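Local coordinates for protein D-psicose 3-epimerase (Agrobacterium tumefaciens, PDB 2HK0) that probably catalyses the metal-dependent C3 epimerisation of unphosphorylated ketohexoses, interconverting D-fructose and D-psicose, at residues 43-48 against 78-83; 55-60 against 84-89; 200-205 against 223-228; 235-240 against 297-302. All blocks are in the same frame, centred on the assembly; numbering follows the deposited sequence.

A closed eight-stranded parallel barrel illustrates how the chemistry of a contact follows its place in the fold. Interactions 2 and 3, centred about 18 Å apart on opposite sides of the chain's centre, pair neighbouring strands through backbone hydrogen bonds and are buried. Interactions 1 and 4 lie farther out and rest on packing, in interaction 4 partly of loop backbone against helix side chains: interaction 1 is partly buried, while interaction 4 is buried, with other subunits nearby. Interactions 1 and 2 share strand 81-85, the first at the turn leading into it and the second at its end. Leu48 of interaction 1 packs on Arg297 and Leu300 of interaction 4, and Phe205 of interaction 3 packs on Arg235.

Interaction 1: residues 43-48 against 78-83; sequences EKVAKL and NGIILT
Asn78, Ala46 and Ile80 carry most of this contact, with the small methyl of Ala46 as its pivot. Ala46 points from helix 39-47 into the turn that follows helix 65-77. Its CB lies 3.7 Å from Asn78 CB and 4.0 Å from Ile80 CB, so both side chains start beside the same methyl group and then diverge. Asn78 turns along the helix toward Glu43: its CG stands beside its own backbone N (chi1 -76°), which lays the amide against the aliphatic part of the glutamate, and Glu43 CG comes within 3.7 Å of Asn78 OD1. The carboxylate and amide planes are only 21° apart, yet no direct bond joins them; one water receives a weak bond from Asn78 ND2 and donates to Glu43 OE1. The firmer partner of Asn78 ND2 is Ser74 O, within the preceding helix. The carboxylate is steadied on its own helix by a salt bridge, Lys47 NZ to Glu43 OE2 at 3.0 Å. Ile80 goes the other way. Its extended chain carries CD1 inward, where it meets Val45 CG1 at 3.7 Å, the two side chains crossing at about a right angle, and the Ala46 backbone N at 3.8 Å. Both Val45 and Ile80 continue onto Ile53 of strand 52-56, so the polar packing round Asn78 gives way to apolar packing toward the barrel. Gly79, whose positive phi favours glycine, is the C-prime residue of the Schellman motif that ends helix 65-77, here the link from an outer helix to the next strand of a TIM barrel.

Interaction 2: residues 55-60 against 84-89; sequences VAAHHI and AGIGPS
Ile86 meets Ala57 just where two adjacent parallel strands end, and its side chain is instructive from root to tip. CB makes no close contact with Ala57, but the first torsion (chi1 -72°) sets CG1 beside the backbone N and turns it to the neighbouring chain. There CG1 approaches Ala57 CB to 3.3 Å, tighter than usual for two carbons, and CD1 stays within 4.1 Å of the same methyl. Ala57 CB also lies 3.1 Å from Gly85 O, on much the same side as the isoleucine. That carbonyl also takes one of the two backbone bonds between the chains: Ala57 N donates to Gly85 O over 2.7 Å, and Gly85 N donates to Val55 O over 2.8 Å. Both bonds are nearly straight, with angles at the hydrogen of 162° for the Gly85 donor and 161° for the Ala57 donor. Gly85 therefore spans Val55 and Ala57, the regular pattern of a parallel pair, in which Val55 is aligned with Ala84 and Ala56 with Gly85. A CA-H...O contact adds to the grip, Ala84 CA lying 3.1 Å from Val55 O. Past the strand ends the direct bonding gives way to a water, which accepts from Gly87 N and weakly from His58 N. On its far side strand 81-85 is bonded in turn to strand 123-126, where Ala84 and Ile86 both touch Ile124, while Thr112 of helix 99-118 packs against Ala57 and Ile86 from outside the barrel.

Interaction 3: residues 200-205 against 223-228; sequences VMLDTF and PLLGHF
Neighbouring parallel strands of a barrel, 198-203 and 225-230, are joined here from Val200 with Leu224 to Thr204 with Phe228. Val200 makes two bonds to the neighbouring chain: its N donates to Leu224 O (2.7 Å) and its O accepts from Gly226 N (2.9 Å). Farther on the strands, inclined at 32°, pair less firmly, and Leu202 N reaches His227 O only weakly at 3.4 Å. On the barrel's inner face the extended selenomethionine Met201 runs alongside His227, pointing the same way. Its SE lies at the ring edge, near the plane, 3.9 Å from His227 CD2. Beyond, His227 NE2 bonds to Glu54. The outer face is apolar: Leu202 CB packs on Phe228 CD1 at 4.0 Å, and Thr204 CG2 on Phe228 CZ at 3.9 Å, the latter two side chains crossing at about a right angle. Helix 245-254 covers Phe228. Asp203 caps the helix that follows, its OD1 accepting from Phe205 N at 2.9 Å, while its OD2 comes close to Glu170 and Glu264. Acidic groups gathered at the C-terminal strand ends are consistent with the metal site of a xylose isomerase-like TIM barrel.

Interaction 4: residues 235-240 against 297-302; sequences RRVPGK and RNALAF
Gly239 sits squarely over the ring of Phe302, its CA 3.5 Å from the ring centroid and only 10° off the normal, a CH-pi contact of a backbone carbon with an aromatic face. The ring is presented to the loop because CG lies anti to the backbone N of Phe302 (chi1 173°), swinging it out from helix 289-307. One turn earlier, Ala299 points its methyl into the same loop. Ala299 CB is met by Val237 CB at 3.7 Å, by Pro238 CD at 4.0 Å and, closest, by Pro238 O at 3.3 Å. That oxygen is buried without a hydrogen-bonding partner; a CA-H...O approach from Ala299 CA at 3.5 Å is what the helix offers it. Gly239 N bonds to Glu232 OE2, and Trp245 meets the Phe302 ring edge-to-face. Phe302 also packs on Val306 of a neighbouring subunit, so the contact lies close to an interface of the tetramer. Val237 to Lys240 form a type II beta turn, closed by Lys240 N to Val237 O at 3.2 Å. Proline followed by glycine suits its two central positions, and here that turn docks a long loop after strand 225-230 onto the C-terminal helix of the TIM barrel.

Interaction 1: residues 43-48 against 78-83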
# COMPACT_ATOMS: atom_id res chain seq x y z
N GLU A 43 3.49 -27.75 24.71
CA GLU A 43 2.21 -27.57 25.38
C GLU A 43 1.76 -26.11 25.38
O GLU A 43 0.59 -25.82 25.18
CB GLU A 43 2.31 -28.06 26.83
CG GLU A 43 0.99 -27.96 27.58
CD GLU A 43 1.14 -28.12 29.08
OE1 GLU A 43 1.84 -29.07 29.51
OE2 GLU A 43 0.54 -27.31 29.83
N LYS A 44 2.69 -25.19 25.63
CA LYS A 44 2.35 -23.78 25.68
C LYS A 44 1.84 -23.27 24.33
O LYS A 44 0.79 -22.63 24.25
CB LYS A 44 3.58 -22.96 26.08
CG LYS A 44 3.32 -21.48 26.31
CD LYS A 44 4.56 -20.68 25.95
CE LYS A 44 4.86 -19.56 26.92
NZ LYS A 44 3.82 -18.54 27.07
N VAL A 45 2.59 -23.56 23.27
CA VAL A 45 2.21 -23.12 21.93
C VAL A 45 0.88 -23.75 21.52
O VAL A 45 0.03 -23.08 20.93
CB VAL A 45 3.35 -23.45 20.92
CG1 VAL A 45 2.89 -23.21 19.51
CG2 VAL A 45 4.58 -22.60 21.25
N ALA A 46 0.69 -25.02 21.85
CA ALA A 46 -0.57 -25.69 21.51
C ALA A 46 -1.72 -24.97 22.23
O ALA A 46 -2.77 -24.71 21.64
CB ALA A 46 -0.53 -27.15 21.92
N LYS A 47 -1.51 -24.64 23.50
CA LYS A 47 -2.55 -23.97 24.27
C LYS A 47 -2.90 -22.60 23.71
O LYS A 47 -4.01 -22.12 23.89
CB LYS A 47 -2.12 -23.82 25.73
CG LYS A 47 -1.92 -25.13 26.49
CD LYS A 47 -3.23 -25.85 26.78
CE LYS A 47 -2.98 -27.03 27.73
NZ LYS A 47 -2.25 -26.58 28.97
N LEU A 48 -1.95 -21.96 23.04
CA LEU A 48 -2.22 -20.65 22.46
C LEU A 48 -3.02 -20.79 21.16
O LEU A 48 -3.43 -19.80 20.56
CB LEU A 48 -0.91 -19.89 22.21
CG LEU A 48 -0.10 -19.54 23.47
CD1 LEU A 48 1.26 -18.96 23.05
CD2 LEU A 48 -0.88 -18.55 24.34
N ASN A 78 -0.92 -33.03 22.75
CA ASN A 78 -1.42 -31.66 22.67
C ASN A 78 -1.94 -31.30 21.29
O ASN A 78 -2.27 -30.14 21.02
CB ASN A 78 -0.32 -30.70 23.10
CG ASN A 78 -0.14 -30.69 24.60
OD1 ASN A 78 -0.95 -30.12 25.32
ND2 ASN A 78 0.92 -31.33 25.09
N GLY A 79 -2.03 -32.31 20.43
CA GLY A 79 -2.53 -32.11 19.08
C GLY A 79 -1.80 -31.05 18.28
O GLY A 79 -2.44 -30.29 17.55
N ILE A 80 -0.47 -31.00 18.41
CA ILE A 80 0.30 -30.01 17.67
C ILE A 80 1.36 -30.70 16.80
O ILE A 80 1.91 -31.74 17.16
CB ILE A 80 0.96 -28.97 18.63
CG1 ILE A 80 1.56 -27.82 17.83
CG2 ILE A 80 2.04 -29.64 19.48
CD1 ILE A 80 1.99 -26.66 18.70
N ILE A 81 1.64 -30.11 15.64
CA ILE A 81 2.61 -30.66 14.70
C ILE A 81 3.97 -29.98 14.86
O ILE A 81 4.04 -28.79 15.16
CB ILE A 81 2.13 -30.46 13.24
CG1 ILE A 81 0.80 -31.18 13.01
CG2 ILE A 81 3.17 -30.96 12.26
CD1 ILE A 81 0.08 -30.73 11.76
N LEU A 82 5.04 -30.72 14.65
CA LEU A 82 6.36 -30.12 14.76
C LEU A 82 6.98 -29.90 13.38
O LEU A 82 6.88 -30.74 12.49
CB LEU A 82 7.30 -30.97 15.61
CG LEU A 82 7.29 -30.68 17.12
CD1 LEU A 82 5.87 -30.70 17.66
CD2 LEU A 82 8.13 -31.71 17.83
N THR A 83 7.61 -28.74 13.24
CA THR A 83 8.32 -28.36 12.04
C THR A 83 9.73 -27.96 12.53
O THR A 83 9.89 -27.62 13.71
CB THR A 83 7.59 -27.19 11.36
OG1 THR A 83 6.57 -27.72 10.50
CG2 THR A 83 8.53 -26.38 10.57
O HOH W 1 0.31 -31.70 28.40

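Interaction 2: residues 55-60 against 84-89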
# COMPACT_ATOMS: atom_id res chain seq x y z
N VAL A 55 10.73 -25.73 15.63
CA VAL A 55 11.86 -25.93 16.51
C VAL A 55 13.20 -25.90 15.76
O VAL A 55 13.23 -26.00 14.54
CB VAL A 55 11.66 -27.30 17.19
CG1 VAL A 55 12.93 -27.81 17.74
CG2 VAL A 55 10.57 -27.17 18.27
N ALA A 56 14.31 -25.75 16.50
CA ALA A 56 15.65 -25.75 15.91
C ALA A 56 16.24 -27.16 15.93
O ALA A 56 16.32 -27.81 16.98
CB ALA A 56 16.56 -24.81 16.69
N ALA A 57 16.67 -27.64 14.76
CA ALA A 57 17.21 -28.98 14.63
C ALA A 57 18.39 -29.36 15.52
O ALA A 57 18.44 -30.49 16.02
CB ALA A 57 17.58 -29.24 13.18
N HIS A 58 19.32 -28.43 15.76
CA HIS A 58 20.49 -28.73 16.58
C HIS A 58 20.11 -29.25 17.97
O HIS A 58 20.76 -30.16 18.50
CB HIS A 58 21.42 -27.51 16.69
CG HIS A 58 21.13 -26.61 17.85
ND1 HIS A 58 19.98 -25.84 17.94
CD2 HIS A 58 21.84 -26.35 18.98
CE1 HIS A 58 20.00 -25.15 19.07
NE2 HIS A 58 21.11 -25.44 19.72
N HIS A 59 19.06 -28.69 18.55
CA HIS A 59 18.59 -29.13 19.86
C HIS A 59 18.24 -30.61 19.80
O HIS A 59 18.52 -31.37 20.73
CB HIS A 59 17.33 -28.36 20.27
CG HIS A 59 17.61 -27.10 21.03
ND1 HIS A 59 18.25 -27.09 22.25
CD2 HIS A 59 17.31 -25.81 20.75
CE1 HIS A 59 18.34 -25.85 22.69
NE2 HIS A 59 17.77 -25.05 21.80
N ILE A 60 17.61 -30.99 18.71
CA ILE A 60 17.17 -32.36 18.50
C ILE A 60 18.29 -33.40 18.53
O ILE A 60 18.09 -34.51 19.03
CB ILE A 60 16.37 -32.44 17.18
CG1 ILE A 60 15.16 -31.51 17.28
CG2 ILE A 60 15.94 -33.87 16.90
CD1 ILE A 60 14.31 -31.44 16.03
N ALA A 84 10.74 -28.03 11.68
CA ALA A 84 12.07 -27.67 12.15
C ALA A 84 12.95 -26.88 11.21
O ALA A 84 12.85 -27.00 9.97
CB ALA A 84 12.83 -28.90 12.58
N GLY A 85 13.81 -26.06 11.82
CA GLY A 85 14.76 -25.25 11.08
C GLY A 85 16.14 -25.88 11.26
O GLY A 85 16.40 -26.54 12.28
N ILE A 86 17.01 -25.69 10.27
CA ILE A 86 18.37 -26.22 10.33
C ILE A 86 19.33 -25.13 9.89
O ILE A 86 19.16 -24.53 8.82
CB ILE A 86 18.57 -27.44 9.40
CG1 ILE A 86 17.85 -28.66 9.98
CG2 ILE A 86 20.07 -27.75 9.24
CD1 ILE A 86 18.09 -29.94 9.19
N GLY A 87 20.34 -24.86 10.71
CA GLY A 87 21.32 -23.84 10.38
C GLY A 87 22.71 -24.45 10.32
O GLY A 87 23.34 -24.63 11.35
N PRO A 88 23.20 -24.78 9.12
CA PRO A 88 24.54 -25.37 8.97
C PRO A 88 25.59 -24.39 9.48
O PRO A 88 25.36 -23.18 9.51
CB PRO A 88 24.64 -25.60 7.46
CG PRO A 88 23.21 -25.71 7.01
CD PRO A 88 22.56 -24.61 7.81
N SER A 89 26.76 -24.91 9.85
CA SER A 89 27.84 -24.07 10.36
C SER A 89 28.98 -23.97 9.36
O SER A 89 28.98 -24.65 8.34
CB SER A 89 28.38 -24.64 11.68
OG SER A 89 29.18 -25.78 11.45
O HOH W 2 19.84 -25.86 13.73

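Interaction 3: residues 200-205 against 223-228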
# COMPACT_ATOMS: atom_id res chain seq x y z
N VAL A 200 11.12 -24.60 -2.41
CA VAL A 200 11.56 -23.24 -2.15
C VAL A 200 10.87 -22.76 -0.89
O VAL A 200 9.73 -23.14 -0.62
CB VAL A 200 11.19 -22.28 -3.32
CG1 VAL A 200 11.56 -20.85 -2.95
CG2 VAL A 200 11.96 -22.68 -4.58
N MSE A 201 11.55 -21.91 -0.13
CA MSE A 201 10.99 -21.36 1.10
C MSE A 201 11.14 -19.84 1.10
O MSE A 201 12.24 -19.32 0.87
CB MSE A 201 11.71 -21.96 2.30
CG MSE A 201 11.32 -21.36 3.60
SE MSE A 201 12.29 -22.22 5.03
CE MSE A 201 11.91 -20.90 6.43
N LEU A 202 10.05 -19.13 1.36
CA LEU A 202 10.07 -17.66 1.38
C LEU A 202 9.77 -17.13 2.78
O LEU A 202 9.08 -17.77 3.58
CB LEU A 202 9.06 -17.09 0.37
CG LEU A 202 9.29 -17.52 -1.08
CD1 LEU A 202 8.22 -16.90 -2.00
CD2 LEU A 202 10.70 -17.10 -1.51
N ASP A 203 10.25 -15.92 3.05
CA ASP A 203 10.11 -15.30 4.37
C ASP A 203 9.80 -13.80 4.15
O ASP A 203 10.58 -13.11 3.50
CB ASP A 203 11.43 -15.51 5.10
CG ASP A 203 11.45 -14.95 6.50
OD1 ASP A 203 10.84 -13.88 6.72
OD2 ASP A 203 12.11 -15.56 7.36
N THR A 204 8.68 -13.31 4.69
CA THR A 204 8.32 -11.92 4.47
C THR A 204 9.39 -10.92 4.86
O THR A 204 9.54 -9.90 4.19
CB THR A 204 6.99 -11.54 5.16
OG1 THR A 204 7.06 -11.82 6.56
CG2 THR A 204 5.85 -12.31 4.52
N PHE A 205 10.15 -11.21 5.90
CA PHE A 205 11.22 -10.30 6.32
C PHE A 205 12.27 -10.14 5.21
O PHE A 205 12.74 -9.02 4.94
CB PHE A 205 11.89 -10.83 7.60
CG PHE A 205 13.15 -10.07 8.00
CD1 PHE A 205 13.07 -8.76 8.47
CD2 PHE A 205 14.40 -10.67 7.90
CE1 PHE A 205 14.24 -8.05 8.84
CE2 PHE A 205 15.58 -9.98 8.27
CZ PHE A 205 15.49 -8.67 8.74
N PRO A 223 4.06 -23.83 -7.39
CA PRO A 223 4.01 -25.21 -6.90
C PRO A 223 5.23 -25.62 -6.08
O PRO A 223 5.15 -26.59 -5.33
CB PRO A 223 3.88 -26.02 -8.20
CG PRO A 223 3.21 -25.05 -9.15
CD PRO A 223 4.00 -23.80 -8.87
N LEU A 224 6.34 -24.90 -6.21
CA LEU A 224 7.55 -25.23 -5.46
C LEU A 224 7.62 -24.61 -4.05
O LEU A 224 8.58 -24.87 -3.31
CB LEU A 224 8.80 -24.81 -6.24
CG LEU A 224 9.04 -25.61 -7.53
CD1 LEU A 224 10.29 -25.10 -8.25
CD2 LEU A 224 9.17 -27.10 -7.19
N LEU A 225 6.63 -23.81 -3.68
CA LEU A 225 6.64 -23.19 -2.35
C LEU A 225 6.32 -24.29 -1.36
O LEU A 225 5.20 -24.80 -1.35
CB LEU A 225 5.58 -22.08 -2.24
CG LEU A 225 5.86 -20.80 -1.42
CD1 LEU A 225 4.61 -20.40 -0.67
CD2 LEU A 225 7.01 -20.94 -0.50
N GLY A 226 7.29 -24.64 -0.51
CA GLY A 226 7.06 -25.70 0.46
C GLY A 226 6.96 -25.27 1.91
O GLY A 226 6.47 -26.03 2.74
N HIS A 227 7.39 -24.05 2.22
CA HIS A 227 7.36 -23.53 3.59
C HIS A 227 7.34 -21.99 3.51
O HIS A 227 7.83 -21.41 2.54
CB HIS A 227 8.60 -24.03 4.35
CG HIS A 227 8.42 -24.10 5.83
ND1 HIS A 227 7.27 -24.58 6.43
CD2 HIS A 227 9.26 -23.77 6.84
CE1 HIS A 227 7.41 -24.55 7.74
NE2 HIS A 227 8.61 -24.06 8.02
N PHE A 228 6.79 -21.34 4.53
CA PHE A 228 6.64 -19.88 4.52
C PHE A 228 6.81 -19.29 5.92
O PHE A 228 6.23 -19.78 6.89
CB PHE A 228 5.24 -19.54 3.98
CG PHE A 228 5.05 -18.10 3.55
CD1 PHE A 228 5.74 -17.58 2.46
CD2 PHE A 228 4.11 -17.29 4.18
CE1 PHE A 228 5.49 -16.28 2.00
CE2 PHE A 228 3.84 -15.99 3.74
CZ PHE A 228 4.53 -15.48 2.64

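Interaction 4: residues 235-240 against 297-302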
# COMPACT_ATOMS: atom_id res chain seq x y z
N ARG A 235 10.50 -7.35 12.08
CA ARG A 235 10.31 -8.61 12.82
C ARG A 235 9.31 -8.69 13.95
O ARG A 235 9.38 -9.60 14.76
CB ARG A 235 11.66 -9.10 13.34
CG ARG A 235 12.73 -9.17 12.27
CD ARG A 235 12.75 -10.54 11.65
NE ARG A 235 14.11 -10.99 11.54
CZ ARG A 235 14.48 -12.19 11.12
NH1 ARG A 235 13.57 -13.08 10.75
NH2 ARG A 235 15.76 -12.48 11.05
N ARG A 236 8.38 -7.74 14.02
CA ARG A 236 7.33 -7.81 15.03
C ARG A 236 6.35 -8.87 14.52
O ARG A 236 6.45 -9.31 13.37
CB ARG A 236 6.61 -6.47 15.15
CG ARG A 236 7.44 -5.37 15.84
CD ARG A 236 6.71 -4.05 15.74
NE ARG A 236 6.73 -3.62 14.36
CZ ARG A 236 5.90 -2.72 13.83
NH1 ARG A 236 4.97 -2.14 14.58
NH2 ARG A 236 6.03 -2.40 12.54
N VAL A 237 5.42 -9.29 15.37
CA VAL A 237 4.46 -10.29 14.97
C VAL A 237 3.57 -9.75 13.86
O VAL A 237 3.30 -8.55 13.78
CB VAL A 237 3.58 -10.74 16.15
CG1 VAL A 237 4.45 -11.21 17.31
CG2 VAL A 237 2.69 -9.60 16.58
N PRO A 238 3.11 -10.64 12.98
CA PRO A 238 2.24 -10.25 11.87
C PRO A 238 1.00 -9.49 12.34
O PRO A 238 0.34 -9.88 13.30
CB PRO A 238 1.88 -11.59 11.24
CG PRO A 238 3.15 -12.41 11.47
CD PRO A 238 3.45 -12.07 12.92
N GLY A 239 0.70 -8.39 11.65
CA GLY A 239 -0.45 -7.59 12.01
C GLY A 239 -0.09 -6.29 12.73
O GLY A 239 -0.92 -5.38 12.81
N LYS A 240 1.13 -6.21 13.25
CA LYS A 240 1.57 -5.00 13.96
C LYS A 240 2.06 -3.94 12.97
O LYS A 240 2.20 -2.76 13.33
CB LYS A 240 2.74 -5.33 14.90
CG LYS A 240 2.43 -6.27 16.06
CD LYS A 240 1.75 -5.52 17.20
CE LYS A 240 1.78 -6.32 18.50
NZ LYS A 240 1.10 -5.54 19.58
N ARG A 297 -1.05 -14.64 20.17
CA ARG A 297 -2.43 -15.08 19.98
C ARG A 297 -3.18 -14.16 19.00
O ARG A 297 -3.95 -14.64 18.15
CB ARG A 297 -3.14 -15.11 21.34
CG ARG A 297 -4.24 -16.12 21.48
CD ARG A 297 -4.29 -16.58 22.95
NE ARG A 297 -4.05 -15.45 23.84
CZ ARG A 297 -3.60 -15.53 25.09
NH1 ARG A 297 -3.34 -16.71 25.65
NH2 ARG A 297 -3.37 -14.42 25.77
N ASN A 298 -2.96 -12.85 19.10
CA ASN A 298 -3.66 -11.93 18.20
C ASN A 298 -3.10 -12.04 16.78
O ASN A 298 -3.85 -11.95 15.80
CB ASN A 298 -3.59 -10.48 18.72
CG ASN A 298 -4.36 -10.28 20.03
OD1 ASN A 298 -5.35 -10.97 20.29
ND2 ASN A 298 -3.93 -9.33 20.86
N ALA A 299 -1.78 -12.22 16.66
CA ALA A 299 -1.16 -12.34 15.35
C ALA A 299 -1.67 -13.61 14.66
O ALA A 299 -1.85 -13.62 13.44
CB ALA A 299 0.36 -12.36 15.45
N LEU A 300 -1.90 -14.66 15.45
CA LEU A 300 -2.41 -15.94 14.95
C LEU A 300 -3.79 -15.73 14.35
O LEU A 300 -4.06 -16.16 13.22
CB LEU A 300 -2.56 -16.96 16.10
CG LEU A 300 -2.32 -18.46 15.87
CD1 LEU A 300 -3.09 -19.27 16.95
CD2 LEU A 300 -2.69 -18.90 14.46
N ALA A 301 -4.68 -15.10 15.12
CA ALA A 301 -6.05 -14.82 14.65
C ALA A 301 -6.01 -13.93 13.40
O ALA A 301 -6.75 -14.16 12.44
CB ALA A 301 -6.86 -14.11 15.77
N PHE A 302 -5.16 -12.91 13.43
CA PHE A 302 -4.99 -12.00 12.30
C PHE A 302 -4.56 -12.82 11.08
O PHE A 302 -5.11 -12.68 9.99
CB PHE A 302 -3.91 -10.96 12.65
CG PHE A 302 -3.51 -10.06 11.51
CD1 PHE A 302 -4.15 -8.84 11.30
CD2 PHE A 302 -2.49 -10.43 10.64
CE1 PHE A 302 -3.78 -8.01 10.24
CE2 PHE A 302 -2.11 -9.62 9.58
CZ PHE A 302 -2.76 -8.40 9.38